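Local coordinates for protein terminal oxygenase component of carbazole 1,9a-dioxygenase (Sphingomonas, PDB 3GKQ) that probably catalyses the dioxygenation of carbazole, passing electrons from a Rieske [2Fe-2S] cluster to a mononuclear non-haem iron that activates dioxygen, at residues Phe182-Val187 with Leu205-Gly210; Asp200-Leu205 with Pro238-Thr243; Gly227-Leu232 with Ala260-Val265. One frame throughout, in Å; residues are numbered along the deposited sequence.

Interaction 1: Phe182-Val187 with Leu205-Gly210; sequences FDAGHV and LGFAPG. With FE2 (Fe (II) ion), chain G.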
loop_
_atom_site.group_PDB
_atom_site.type_symbol
_atom_site.label_atom_id
_atom_site.label_comp_id
_atom_site.label_asym_id
_atom_site.label_seq_id
_atom_site.Cartn_x
_atom_site.Cartn_y
_atom_site.Cartn_z
ATOM N N PHE A 182 3.531 18.838 -24.490
ATOM C CA PHE A 182 2.927 19.748 -25.460
ATOM C C PHE A 182 2.330 21.018 -24.838
ATOM O O PHE A 182 1.358 21.571 -25.344
ATOM C CB PHE A 182 1.849 18.995 -26.247
ATOM C CG PHE A 182 1.406 19.693 -27.499
ATOM C CD1 PHE A 182 2.328 20.036 -28.481
ATOM C CD2 PHE A 182 0.061 19.983 -27.710
ATOM C CE1 PHE A 182 1.918 20.653 -29.659
ATOM C CE2 PHE A 182 -0.358 20.600 -28.886
ATOM C CZ PHE A 182 0.571 20.935 -29.860
ATOM N N ASP A 183 2.932 21.485 -23.752
ATOM C CA ASP A 183 2.482 22.688 -23.048
ATOM C C ASP A 183 3.464 23.838 -23.345
ATOM O O ASP A 183 4.655 23.714 -23.071
ATOM C CB ASP A 183 2.460 22.389 -21.545
ATOM C CG ASP A 183 1.901 23.529 -20.725
ATOM O OD1 ASP A 183 2.054 24.699 -21.136
ATOM O OD2 ASP A 183 1.324 23.250 -19.654
ATOM N N ALA A 184 2.971 24.958 -23.877
ATOM C CA ALA A 184 3.840 26.099 -24.224
ATOM C C ALA A 184 4.253 27.034 -23.081
ATOM O O ALA A 184 5.314 27.670 -23.136
ATOM C CB ALA A 184 3.199 26.919 -25.328
ATOM N N GLY A 185 3.422 27.138 -22.054
ATOM C CA GLY A 185 3.765 28.012 -20.950
ATOM C C GLY A 185 4.620 27.319 -19.913
ATOM O O GLY A 185 5.015 27.932 -18.915
ATOM N N HIS A 186 4.939 26.050 -20.140
ATOM C CA HIS A 186 5.723 25.341 -19.145
ATOM C C HIS A 186 7.210 25.664 -19.121
ATOM O O HIS A 186 7.889 25.296 -18.172
ATOM C CB HIS A 186 5.489 23.813 -19.243
ATOM C CG HIS A 186 6.531 23.056 -20.017
ATOM N ND1 HIS A 186 6.462 22.877 -21.382
ATOM C CD2 HIS A 186 7.621 22.361 -19.603
ATOM C CE1 HIS A 186 7.461 22.100 -21.774
ATOM N NE2 HIS A 186 8.179 21.772 -20.713
ATOM N N VAL A 187 7.717 26.370 -20.132
ATOM C CA VAL A 187 9.145 26.699 -20.157
ATOM C C VAL A 187 9.598 27.418 -18.880
ATOM O O VAL A 187 10.788 27.463 -18.574
ATOM C CB VAL A 187 9.525 27.564 -21.398
ATOM C CG1 VAL A 187 9.301 26.766 -22.673
ATOM C CG2 VAL A 187 8.721 28.843 -21.427
ATOM N N LEU A 205 10.291 33.408 -20.620
ATOM C CA LEU A 205 9.547 32.989 -19.439
ATOM C C LEU A 205 8.225 32.393 -19.915
ATOM O O LEU A 205 7.773 31.372 -19.399
ATOM C CB LEU A 205 9.261 34.186 -18.523
ATOM C CG LEU A 205 10.445 34.843 -17.807
ATOM C CD1 LEU A 205 9.971 36.097 -17.096
ATOM C CD2 LEU A 205 11.064 33.869 -16.820
ATOM N N GLY A 206 7.624 33.046 -20.910
ATOM C CA GLY A 206 6.352 32.602 -21.460
ATOM C C GLY A 206 6.010 33.258 -22.790
ATOM O O GLY A 206 6.910 33.596 -23.559
ATOM N N PHE A 207 4.714 33.455 -23.050
ATOM C CA PHE A 207 4.246 34.045 -24.308
ATOM C C PHE A 207 2.925 34.813 -24.177
ATOM O O PHE A 207 2.092 34.487 -23.340
ATOM C CB PHE A 207 4.037 32.940 -25.343
ATOM C CG PHE A 207 5.250 32.084 -25.582
ATOM C CD1 PHE A 207 6.273 32.516 -26.423
ATOM C CD2 PHE A 207 5.361 30.835 -24.985
ATOM C CE1 PHE A 207 7.391 31.707 -26.670
ATOM C CE2 PHE A 207 6.470 30.021 -25.223
ATOM C CZ PHE A 207 7.487 30.456 -26.069
ATOM N N ALA A 208 2.743 35.833 -25.015
ATOM C CA ALA A 208 1.507 36.625 -25.034
ATOM C C ALA A 208 0.851 36.318 -26.388
ATOM O O ALA A 208 0.997 37.079 -27.345
ATOM C CB ALA A 208 1.823 38.115 -24.917
ATOM N N PRO A 209 0.121 35.189 -26.475
ATOM C CA PRO A 209 -0.581 34.689 -27.665
ATOM C C PRO A 209 -1.474 35.651 -28.447
ATOM O O PRO A 209 -2.025 36.616 -27.902
ATOM C CB PRO A 209 -1.375 33.500 -27.120
ATOM C CG PRO A 209 -0.518 33.007 -25.996
ATOM C CD PRO A 209 -0.131 34.301 -25.324
ATOM N N GLY A 210 -1.616 35.363 -29.740
ATOM C CA GLY A 210 -2.460 36.175 -30.592
ATOM C C GLY A 210 -3.826 35.520 -30.695
ATOM O O GLY A 210 -4.330 34.964 -29.712
HETATM FE FE FE2 G . 9.545 20.720 -20.614
HETATM O O HOH W 1 10.130 21.048 -22.528
HETATM O O HOH W 2 8.165 19.135 -21.706
#
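F207 presents the edge of its ring to the carbonyl of A184, with CE2 3.3 Å from A184 O, which lies close to the ring plane. It is a polar contact of an aromatic C-H edge, and no hydrogen bond spans the two segments. Apolar packing adds little: A184 CB stands 4.5 Å from F207 CD2. V187 has CG1 beside its backbone N (chi1 -65°), which puts CG2 between that N and the carbonyl carbon, 3.4 Å from L205 O.

Hydrogen bonds work within 182-187. D183 O takes a nearly straight bond, in the imidazole plane, from H186 ND1 (2.6 Å), which fixes the ring's rotation and turns NE2 to the iron(II). H186, H190 and D334 form the facial triad of two histidines and one carboxylate, and two waters also bind the iron. D183 OD1 accepts from G185 N at 2.9 Å, an Asx turn, while OD2 bonds to H96 of the second subunit, a cluster ligand; such an aspartate bridge is the probable electron route in Rieske oxygenases.

The iron-bearing loop follows helix 174-181 and rests against strand 206-209, which strand 236-244 flanks, with A184 and F207 both packed on L232.

Interaction 2: Asp200-Leu205 with Pro238-Thr243; sequences DIALPL and PIFEAT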
loop_
_atom_site.group_PDB
_atom_site.type_symbol
_atom_site.label_atom_id
_atom_site.label_comp_id
_atom_site.label_asym_id
_atom_site.label_seq_id
_atom_site.Cartn_x
_atom_site.Cartn_y
_atom_site.Cartn_z
ATOM N N ASP A 200 24.065 28.599 -24.775
ATOM C CA ASP A 200 23.612 29.910 -25.242
ATOM C C ASP A 200 22.219 29.852 -25.869
ATOM O O ASP A 200 21.985 30.393 -26.956
ATOM C CB ASP A 200 24.632 30.471 -26.247
ATOM C CG ASP A 200 24.276 31.867 -26.735
ATOM O OD1 ASP A 200 23.989 32.741 -25.890
ATOM O OD2 ASP A 200 24.289 32.090 -27.966
ATOM N N ILE A 201 21.293 29.197 -25.172
ATOM C CA ILE A 201 19.921 29.063 -25.652
ATOM C C ILE A 201 19.048 30.235 -25.242
ATOM O O ILE A 201 19.132 30.720 -24.115
ATOM C CB ILE A 201 19.260 27.753 -25.121
ATOM C CG1 ILE A 201 19.435 26.629 -26.141
ATOM C CG2 ILE A 201 17.774 27.965 -24.861
ATOM C CD1 ILE A 201 20.834 26.188 -26.314
ATOM N N ALA A 202 18.211 30.693 -26.163
ATOM C CA ALA A 202 17.291 31.776 -25.863
ATOM C C ALA A 202 16.005 31.116 -25.353
ATOM O O ALA A 202 15.307 30.443 -26.111
ATOM C CB ALA A 202 17.002 32.587 -27.111
ATOM N N LEU A 203 15.710 31.289 -24.068
ATOM C CA LEU A 203 14.506 30.709 -23.483
ATOM C C LEU A 203 13.719 31.760 -22.713
ATOM O O LEU A 203 14.156 32.244 -21.667
ATOM C CB LEU A 203 14.863 29.561 -22.544
ATOM C CG LEU A 203 13.666 28.782 -21.990
ATOM C CD1 LEU A 203 13.017 27.987 -23.121
ATOM C CD2 LEU A 203 14.125 27.848 -20.882
ATOM N N PRO A 204 12.543 32.130 -23.226
ATOM C CA PRO A 204 11.707 33.131 -22.566
ATOM C C PRO A 204 11.015 32.551 -21.335
ATOM O O PRO A 204 11.150 31.360 -21.037
ATOM C CB PRO A 204 10.717 33.514 -23.656
ATOM C CG PRO A 204 10.514 32.208 -24.372
ATOM C CD PRO A 204 11.922 31.662 -24.480
ATOM N N LEU A 205 10.291 33.408 -20.620
ATOM C CA LEU A 205 9.547 32.989 -19.439
ATOM C C LEU A 205 8.225 32.393 -19.915
ATOM O O LEU A 205 7.773 31.372 -19.399
ATOM C CB LEU A 205 9.261 34.186 -18.523
ATOM C CG LEU A 205 10.445 34.843 -17.807
ATOM C CD1 LEU A 205 9.971 36.097 -17.096
ATOM C CD2 LEU A 205 11.064 33.869 -16.820
ATOM N N PRO A 238 7.024 36.762 -27.261
ATOM C CA PRO A 238 7.712 36.021 -26.194
ATOM C C PRO A 238 8.037 36.894 -24.979
ATOM O O PRO A 238 8.473 38.035 -25.125
ATOM C CB PRO A 238 8.961 35.491 -26.894
ATOM C CG PRO A 238 9.261 36.574 -27.884
ATOM C CD PRO A 238 7.890 36.892 -28.447
ATOM N N ILE A 239 7.824 36.343 -23.786
ATOM C CA ILE A 239 8.054 37.062 -22.531
ATOM C C ILE A 239 9.446 36.810 -21.950
ATOM O O ILE A 239 9.715 35.730 -21.409
ATOM C CB ILE A 239 7.003 36.647 -21.471
ATOM C CG1 ILE A 239 5.604 36.641 -22.099
ATOM C CG2 ILE A 239 7.055 37.595 -20.277
ATOM C CD1 ILE A 239 5.174 37.975 -22.686
ATOM N N PHE A 240 10.321 37.810 -22.053
ATOM C CA PHE A 240 11.685 37.691 -21.540
ATOM C C PHE A 240 11.883 38.407 -20.209
ATOM O O PHE A 240 12.951 38.334 -19.603
ATOM C CB PHE A 240 12.686 38.207 -22.577
ATOM C CG PHE A 240 13.083 37.175 -23.590
ATOM C CD1 PHE A 240 13.928 36.131 -23.237
ATOM C CD2 PHE A 240 12.586 37.226 -24.888
ATOM C CE1 PHE A 240 14.270 35.142 -24.161
ATOM C CE2 PHE A 240 12.921 36.247 -25.819
ATOM C CZ PHE A 240 13.766 35.202 -25.454
ATOM N N GLU A 241 10.849 39.106 -19.760
ATOM C CA GLU A 241 10.887 39.791 -18.479
ATOM C C GLU A 241 9.443 40.033 -18.061
ATOM O O GLU A 241 8.582 40.311 -18.902
ATOM C CB GLU A 241 11.665 41.112 -18.586
ATOM C CG GLU A 241 10.940 42.254 -19.273
ATOM C CD GLU A 241 10.030 43.012 -18.327
ATOM O OE1 GLU A 241 10.510 43.445 -17.254
ATOM O OE2 GLU A 241 8.837 43.182 -18.660
ATOM N N ALA A 242 9.167 39.900 -16.769
ATOM C CA ALA A 242 7.808 40.096 -16.285
ATOM C C ALA A 242 7.778 40.791 -14.934
ATOM O O ALA A 242 8.700 40.663 -14.135
ATOM C CB ALA A 242 7.083 38.748 -16.199
ATOM N N THR A 243 6.691 41.513 -14.689
ATOM C CA THR A 243 6.511 42.246 -13.449
ATOM C C THR A 243 5.401 41.665 -12.580
ATOM O O THR A 243 4.577 40.867 -13.037
ATOM C CB THR A 243 6.131 43.701 -13.733
ATOM O OG1 THR A 243 4.922 43.722 -14.503
ATOM C CG2 THR A 243 7.242 44.414 -14.508
#
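With chi1 at -85°, the F240 side chain leaves a CB that points away from 200-205, yet the ring swings back over P204. L205 has CG anti to its carbonyl carbon (chi1 -68°), and the extended branch beyond carries CD1 to A242. The F240 ring receives the proline over one face: P204 CB sits 3.9 Å from the ring centroid and only 11° off its normal, a CH-pi contact made well over the centre. F240 CE1 also lies 3.6 Å from P204 N, and A202 CB approaches F240 CZ more loosely at 4.5 Å.

Between these packed groups lies one backbone hydrogen bond. L205 N gives to I239 O, nearly head-on to the carbonyl, and the same oxygen has P204 CB 3.3 Å away. L205 and G206 both face I239, a classic beta bulge, by which the irregular chain 200-205 enters strand 206-209 of the small three-stranded antiparallel sheet alongside 236-244.

Apolar contacts extend the join on both flanks of that bond. P204 CB meets P238 CB at 4.2 Å, and L205 CD1 ends 4.0 Å from A242 CB. L203, whose CB points away from 238-243, packs instead on V187 and the iron ligand H190, while I239 leans on L111 of the second subunit.

Interaction 3: Gly227-Leu232 with Ala260-Val265; sequences GVFDLL and AISISV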
loop_
_atom_site.group_PDB
_atom_site.type_symbol
_atom_site.label_atom_id
_atom_site.label_comp_id
_atom_site.label_asym_id
_atom_site.label_seq_id
_atom_site.Cartn_x
_atom_site.Cartn_y
_atom_site.Cartn_z
ATOM N N GLY A 227 -1.676 14.685 -35.854
ATOM C CA GLY A 227 -1.223 15.418 -34.689
ATOM C C GLY A 227 -1.547 16.892 -34.730
ATOM O O GLY A 227 -2.309 17.351 -35.586
ATOM N N VAL A 228 -0.950 17.634 -33.803
ATOM C CA VAL A 228 -1.178 19.068 -33.695
ATOM C C VAL A 228 0.137 19.834 -33.665
ATOM O O VAL A 228 1.092 19.418 -33.010
ATOM C CB VAL A 228 -1.955 19.405 -32.398
ATOM C CG1 VAL A 228 -2.247 20.900 -32.332
ATOM C CG2 VAL A 228 -3.245 18.593 -32.336
ATOM N N PHE A 229 0.178 20.949 -34.388
ATOM C CA PHE A 229 1.359 21.800 -34.429
ATOM C C PHE A 229 1.104 22.980 -33.508
ATOM O O PHE A 229 0.047 23.610 -33.567
ATOM C CB PHE A 229 1.610 22.324 -35.851
ATOM C CG PHE A 229 2.322 21.352 -36.743
ATOM C CD1 PHE A 229 3.695 21.159 -36.627
ATOM C CD2 PHE A 229 1.620 20.615 -37.690
ATOM C CE1 PHE A 229 4.359 20.245 -37.445
ATOM C CE2 PHE A 229 2.275 19.699 -38.511
ATOM C CZ PHE A 229 3.647 19.514 -38.386
ATOM N N ASP A 230 2.068 23.273 -32.648
ATOM C CA ASP A 230 1.932 24.395 -31.741
ATOM C C ASP A 230 2.451 25.635 -32.455
ATOM O O ASP A 230 3.649 25.763 -32.718
ATOM C CB ASP A 230 2.715 24.122 -30.459
ATOM C CG ASP A 230 2.832 25.339 -29.578
ATOM O OD1 ASP A 230 1.926 26.200 -29.611
ATOM O OD2 ASP A 230 3.832 25.424 -28.836
ATOM N N LEU A 231 1.525 26.533 -32.780
ATOM C CA LEU A 231 1.837 27.764 -33.495
ATOM C C LEU A 231 1.786 29.023 -32.619
ATOM O O LEU A 231 1.507 30.115 -33.117
ATOM C CB LEU A 231 0.862 27.934 -34.666
ATOM C CG LEU A 231 0.735 26.794 -35.686
ATOM C CD1 LEU A 231 -0.341 27.167 -36.705
ATOM C CD2 LEU A 231 2.071 26.540 -36.390
ATOM N N LEU A 232 2.047 28.876 -31.323
ATOM C CA LEU A 232 2.025 30.022 -30.416
ATOM C C LEU A 232 3.277 30.862 -30.686
ATOM O O LEU A 232 3.240 32.094 -30.642
ATOM C CB LEU A 232 2.024 29.544 -28.960
ATOM C CG LEU A 232 1.503 30.474 -27.849
ATOM C CD1 LEU A 232 1.804 29.852 -26.496
ATOM C CD2 LEU A 232 2.148 31.837 -27.933
ATOM N N ALA A 260 13.298 25.039 -30.257
ATOM C CA ALA A 260 11.864 24.876 -30.031
ATOM C C ALA A 260 11.098 25.869 -30.898
ATOM O O ALA A 260 10.262 26.638 -30.408
ATOM C CB ALA A 260 11.532 25.095 -28.555
ATOM N N ILE A 261 11.403 25.853 -32.189
ATOM C CA ILE A 261 10.755 26.729 -33.154
ATOM C C ILE A 261 9.453 26.075 -33.601
ATOM O O ILE A 261 8.452 26.750 -33.837
ATOM C CB ILE A 261 11.671 26.958 -34.377
ATOM C CG1 ILE A 261 12.871 27.819 -33.963
ATOM C CG2 ILE A 261 10.890 27.610 -35.511
ATOM C CD1 ILE A 261 13.904 28.003 -35.053
ATOM N N SER A 262 9.479 24.753 -33.708
ATOM C CA SER A 262 8.309 23.992 -34.119
ATOM C C SER A 262 8.071 22.810 -33.192
ATOM O O SER A 262 8.851 21.850 -33.180
ATOM C CB SER A 262 8.484 23.482 -35.546
ATOM O OG SER A 262 7.445 22.578 -35.882
ATOM N N ILE A 263 6.994 22.885 -32.415
ATOM C CA ILE A 263 6.637 21.814 -31.495
ATOM C C ILE A 263 5.339 21.178 -31.980
ATOM O O ILE A 263 4.433 21.871 -32.446
ATOM C CB ILE A 263 6.427 22.347 -30.065
ATOM C CG1 ILE A 263 7.659 23.135 -29.620
ATOM C CG2 ILE A 263 6.182 21.188 -29.109
ATOM C CD1 ILE A 263 7.550 23.693 -28.220
ATOM N N SER A 264 5.255 19.856 -31.878
ATOM C CA SER A 264 4.059 19.146 -32.312
ATOM C C SER A 264 3.896 17.829 -31.560
ATOM O O SER A 264 4.874 17.235 -31.115
ATOM C CB SER A 264 4.124 18.881 -33.820
ATOM O OG SER A 264 5.305 18.176 -34.169
ATOM N N VAL A 265 2.652 17.381 -31.416
ATOM C CA VAL A 265 2.368 16.130 -30.725
ATOM C C VAL A 265 1.571 15.246 -31.674
ATOM O O VAL A 265 0.715 15.733 -32.411
ATOM C CB VAL A 265 1.571 16.371 -29.411
ATOM C CG1 VAL A 265 0.202 16.982 -29.719
ATOM C CG2 VAL A 265 1.418 15.060 -28.649
#
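V228 and V265 form the close, buried part of the contact, a hydrogen-bonded antiparallel pair joined both ways: V228 N to V265 O at 2.9 Å and V265 N to V228 O at 3.0 Å. F229 and S264 are a non-hydrogen-bonded pair, CA to CA 4.3 Å, and S264 CA brings a C-H to V228 O at 3.1 Å. G227 CA lies so near V265 O that a CB there would strike it.

Toward D230 and I263, both partly exposed, solvent comes closer. D230 N gives a straight bond to I263 O (2.8 Å), and the two side chains run side by side, CB to CB 4.1 Å. D230 OD1 accepts from L232 N, two residues on and above the carboxylate plane, an Asx turn.

F229, its CG beside the backbone N (chi1 -82°), lays CD1 3.6 Å from S264 CB and turns its ring edge to S262 OG. With an alanine here, S264 CB would probably lose part of its cover and W266, which bonds S264 OG, its edge-to-face partner.

On the other face V228 and V265 meet helix 361-373, the chain's last, packed against the antiparallel sheet, consistent with the Bet v 1-like helix-grip fold.

Interactions 1 and 2, with centres 10 Å apart, share L205 and the same small sheet, where G206 O probably bonds I239 N at 2.9 Å. Interaction 3, centred 11 Å from interaction 1, belongs to the large sheet, and L232 couples the two: L232 CD2 lies 3.4 Å from F207 CB. Interactions 2 and 3 do not touch, their nearest atoms being about 6 Å apart. Only interaction 1 supplies an iron ligand, H186. The side chains of L203 in interaction 2 and I263 in interaction 3 each stand about 8 Å from the iron, and L203 packs on the ligand H190.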